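Local atomic coordinates of putative lipoprotein (Bacteroides ovatus, PDB entry 3OQQ), a protein that is of unknown function but is probably an extracellular lipoprotein, and binds calcium ions in its crystal structure. Residues A[205-213]-A[224-235]. Residues are numbered along the deposited sequence; the frame is centred on the assembly and turned at random.
Sequences VDRITASLI and LAKEELSTKNIV
Arg207 and Thr209 each reach across to the backbone of Leu229, where the antiparallel hairpin partner of strand 205-213 is interrupted by a G1 beta bulge. Thr209 OG1 accepts from Leu229 N at 2.8 Å, almost straight at 175°; the hydroxyl lies anti to its own carbonyl carbon (chi1 -71°), which turns it onto the bulge. The Arg207 chain bends at chi2 (-67°), and NH1 donates to Leu229 O at 2.9 Å, slightly out of the guanidinium plane. Thr231 CG2 packs over one face of this group, 3.4 Å from Arg207 NE. Arg207 NE also makes a weak hydrogen bond to Asp206 OD1, part of a salt bridge, with the carboxylate at the guanidinium edge. With an alanine at Arg207, Leu229 O would probably lose this donor, the Asp206 carboxylate its salt-bridge mate, and the Thr231 methyl the flat group it packs on.

Within the bulge, Leu229 and Ser230 both face Ile208, and it is Ser230 that exchanges paired backbone bonds with it. Regular pairing resumes at Ala210 with Glu227, whose N and O are both bonded. At the other end Leu224 and Ala225 share Leu212 in a classic bulge: Leu224 N donates to Leu212 O at 2.7 Å, whereas the bond from Ala225 N is weak. Between the bulges, Ser211 OG lies against Lys226 CG, and a water joins this hydroxyl to Lys226 NZ.

Beyond the bulge, Ser230 OG accepts from Lys232 N at 3.2 Å in an ST turn, and Lys232 NZ bridges to Glu227 OE2. The turned chain brings Val235 against the hairpin face that carries Ile208 and Ala210, its CG2 3.8 Å from Ile208 CG2. Both residues also touch strand 253-263. At the Leu229 corner, N and O are thus both taken up by side chains of strand 205-213, while aliphatic packing joins the hairpin to the neighbouring sheet.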
# COMPACT_ATOMS: atom_id res chain seq x y z
N VAL A 205 4.65 18.64 -4.98
CA VAL A 205 4.18 17.90 -6.14
C VAL A 205 3.95 18.84 -7.31
O VAL A 205 3.13 19.73 -7.23
CB VAL A 205 2.89 17.09 -5.80
CG1 VAL A 205 2.38 16.34 -7.02
CG2 VAL A 205 3.14 16.14 -4.63
N ASP A 206 4.67 18.60 -8.40
CA ASP A 206 4.61 19.41 -9.62
C ASP A 206 3.52 18.88 -10.54
O ASP A 206 2.60 19.63 -10.87
CB ASP A 206 6.00 19.39 -10.32
CG ASP A 206 6.14 20.16 -11.63
OD1 ASP A 206 5.18 20.84 -12.03
OD2 ASP A 206 7.21 20.06 -12.26
N ARG A 207 3.63 17.60 -10.94
CA ARG A 207 2.72 16.94 -11.88
C ARG A 207 2.07 15.73 -11.31
O ARG A 207 2.68 14.99 -10.52
CB ARG A 207 3.45 16.48 -13.18
CG ARG A 207 4.31 17.52 -13.90
CD ARG A 207 3.45 18.61 -14.48
NE ARG A 207 4.22 19.70 -15.07
CZ ARG A 207 4.18 20.02 -16.36
NH1 ARG A 207 3.43 19.33 -17.21
NH2 ARG A 207 4.90 21.04 -16.81
N ILE A 208 0.86 15.45 -11.81
CA ILE A 208 0.10 14.25 -11.50
C ILE A 208 -0.20 13.51 -12.81
O ILE A 208 -0.71 14.12 -13.75
CB ILE A 208 -1.24 14.60 -10.78
CG1 ILE A 208 -1.02 15.28 -9.41
CG2 ILE A 208 -2.18 13.38 -10.66
CD1 ILE A 208 -2.22 16.02 -8.90
N THR A 209 0.05 12.19 -12.83
CA THR A 209 -0.39 11.32 -13.92
C THR A 209 -1.34 10.35 -13.25
O THR A 209 -0.96 9.74 -12.26
CB THR A 209 0.75 10.69 -14.69
OG1 THR A 209 1.38 11.72 -15.46
CG2 THR A 209 0.28 9.57 -15.64
N ALA A 210 -2.60 10.26 -13.72
CA ALA A 210 -3.56 9.35 -13.09
C ALA A 210 -4.19 8.48 -14.16
O ALA A 210 -4.61 9.00 -15.19
CB ALA A 210 -4.61 10.14 -12.33
N SER A 211 -4.23 7.15 -13.92
CA SER A 211 -4.78 6.15 -14.84
C SER A 211 -5.69 5.15 -14.17
O SER A 211 -5.47 4.74 -13.02
CB SER A 211 -3.66 5.35 -15.52
OG SER A 211 -2.60 6.16 -15.99
N LEU A 212 -6.73 4.77 -14.90
CA LEU A 212 -7.66 3.69 -14.57
C LEU A 212 -7.32 2.59 -15.52
O LEU A 212 -7.20 2.85 -16.73
CB LEU A 212 -9.11 4.13 -14.72
CG LEU A 212 -9.62 5.00 -13.57
CD1 LEU A 212 -10.98 5.62 -13.93
CD2 LEU A 212 -9.67 4.20 -12.26
N ILE A 213 -7.04 1.40 -15.00
CA ILE A 213 -6.51 0.27 -15.78
C ILE A 213 -7.14 -1.04 -15.34
O ILE A 213 -7.47 -1.18 -14.16
CB ILE A 213 -4.93 0.21 -15.55
CG1 ILE A 213 -4.16 1.45 -16.01
CG2 ILE A 213 -4.26 -1.05 -16.16
CD1 ILE A 213 -2.77 1.52 -15.35
N LEU A 224 -8.29 2.25 -19.15
CA LEU A 224 -9.71 2.66 -19.17
C LEU A 224 -9.86 4.19 -19.26
O LEU A 224 -10.90 4.67 -19.68
CB LEU A 224 -10.47 2.16 -17.92
CG LEU A 224 -10.62 0.64 -17.74
CD1 LEU A 224 -11.18 0.32 -16.35
CD2 LEU A 224 -11.48 0.03 -18.84
N ALA A 225 -8.85 4.92 -18.79
CA ALA A 225 -8.75 6.40 -18.72
C ALA A 225 -7.38 6.78 -18.26
O ALA A 225 -6.74 6.03 -17.53
CB ALA A 225 -9.79 6.99 -17.77
N LYS A 226 -6.92 7.96 -18.66
CA LYS A 226 -5.60 8.47 -18.29
C LYS A 226 -5.54 9.93 -18.56
O LYS A 226 -6.10 10.40 -19.56
CB LYS A 226 -4.49 7.74 -19.09
CG LYS A 226 -3.06 8.14 -18.75
CD LYS A 226 -2.09 7.29 -19.57
CE LYS A 226 -0.75 7.14 -18.91
NZ LYS A 226 0.08 6.09 -19.56
N GLU A 227 -4.89 10.65 -17.65
CA GLU A 227 -4.54 12.06 -17.75
C GLU A 227 -3.08 12.13 -17.37
O GLU A 227 -2.72 11.68 -16.28
CB GLU A 227 -5.42 12.97 -16.87
CG GLU A 227 -5.21 14.45 -17.19
CD GLU A 227 -6.22 15.40 -16.58
OE1 GLU A 227 -7.40 15.01 -16.43
OE2 GLU A 227 -5.84 16.56 -16.33
N GLU A 228 -2.25 12.68 -18.24
CA GLU A 228 -0.80 12.72 -18.05
C GLU A 228 -0.22 14.08 -17.69
O GLU A 228 -0.60 15.10 -18.28
CB GLU A 228 -0.10 12.25 -19.33
CG GLU A 228 -0.21 10.77 -19.58
CD GLU A 228 0.78 10.29 -20.62
OE1 GLU A 228 1.95 10.04 -20.25
OE2 GLU A 228 0.39 10.19 -21.80
N LEU A 229 0.75 14.07 -16.76
CA LEU A 229 1.58 15.22 -16.34
C LEU A 229 0.78 16.51 -16.10
O LEU A 229 1.17 17.60 -16.55
CB LEU A 229 2.68 15.44 -17.42
CG LEU A 229 3.52 14.23 -17.82
CD1 LEU A 229 4.33 14.52 -19.06
CD2 LEU A 229 4.44 13.80 -16.72
N SER A 230 -0.34 16.40 -15.38
CA SER A 230 -1.20 17.53 -15.11
C SER A 230 -0.64 18.42 -14.01
O SER A 230 -0.09 17.92 -13.03
CB SER A 230 -2.58 17.03 -14.71
OG SER A 230 -3.42 18.13 -14.42
N THR A 231 -0.82 19.73 -14.15
CA THR A 231 -0.39 20.74 -13.17
C THR A 231 -1.56 21.13 -12.27
O THR A 231 -1.39 21.98 -11.40
CB THR A 231 0.16 21.99 -13.88
OG1 THR A 231 -0.83 22.51 -14.77
CG2 THR A 231 1.48 21.72 -14.58
N LYS A 232 -2.74 20.53 -12.49
CA LYS A 232 -3.96 20.78 -11.72
C LYS A 232 -3.82 20.35 -10.26
O LYS A 232 -3.12 19.37 -9.97
CB LYS A 232 -5.15 20.00 -12.32
CG LYS A 232 -5.62 20.46 -13.70
CD LYS A 232 -6.62 19.45 -14.24
CE LYS A 232 -7.05 19.75 -15.65
NZ LYS A 232 -8.04 18.74 -16.14
N ASN A 233 -4.55 21.04 -9.36
CA ASN A 233 -4.67 20.68 -7.94
C ASN A 233 -5.47 19.38 -7.81
O ASN A 233 -5.12 18.49 -7.03
CB ASN A 233 -5.35 21.81 -7.17
CG ASN A 233 -4.45 23.00 -6.91
OD1 ASN A 233 -3.28 23.02 -7.30
ND2 ASN A 233 -4.96 23.99 -6.19
N ILE A 234 -6.54 19.27 -8.61
CA ILE A 234 -7.41 18.10 -8.64
C ILE A 234 -7.42 17.54 -10.06
O ILE A 234 -7.79 18.23 -11.01
CB ILE A 234 -8.85 18.42 -8.14
CG1 ILE A 234 -8.85 19.02 -6.71
CG2 ILE A 234 -9.73 17.15 -8.22
CD1 ILE A 234 -10.13 19.85 -6.36
N VAL A 235 -7.03 16.29 -10.18
CA VAL A 235 -7.02 15.52 -11.41
C VAL A 235 -8.08 14.46 -11.20
O VAL A 235 -8.00 13.70 -10.24
CB VAL A 235 -5.59 14.94 -11.69
CG1 VAL A 235 -5.60 13.98 -12.87
CG2 VAL A 235 -4.59 16.06 -11.91
O HOH W 1 -1.30 3.91 -18.01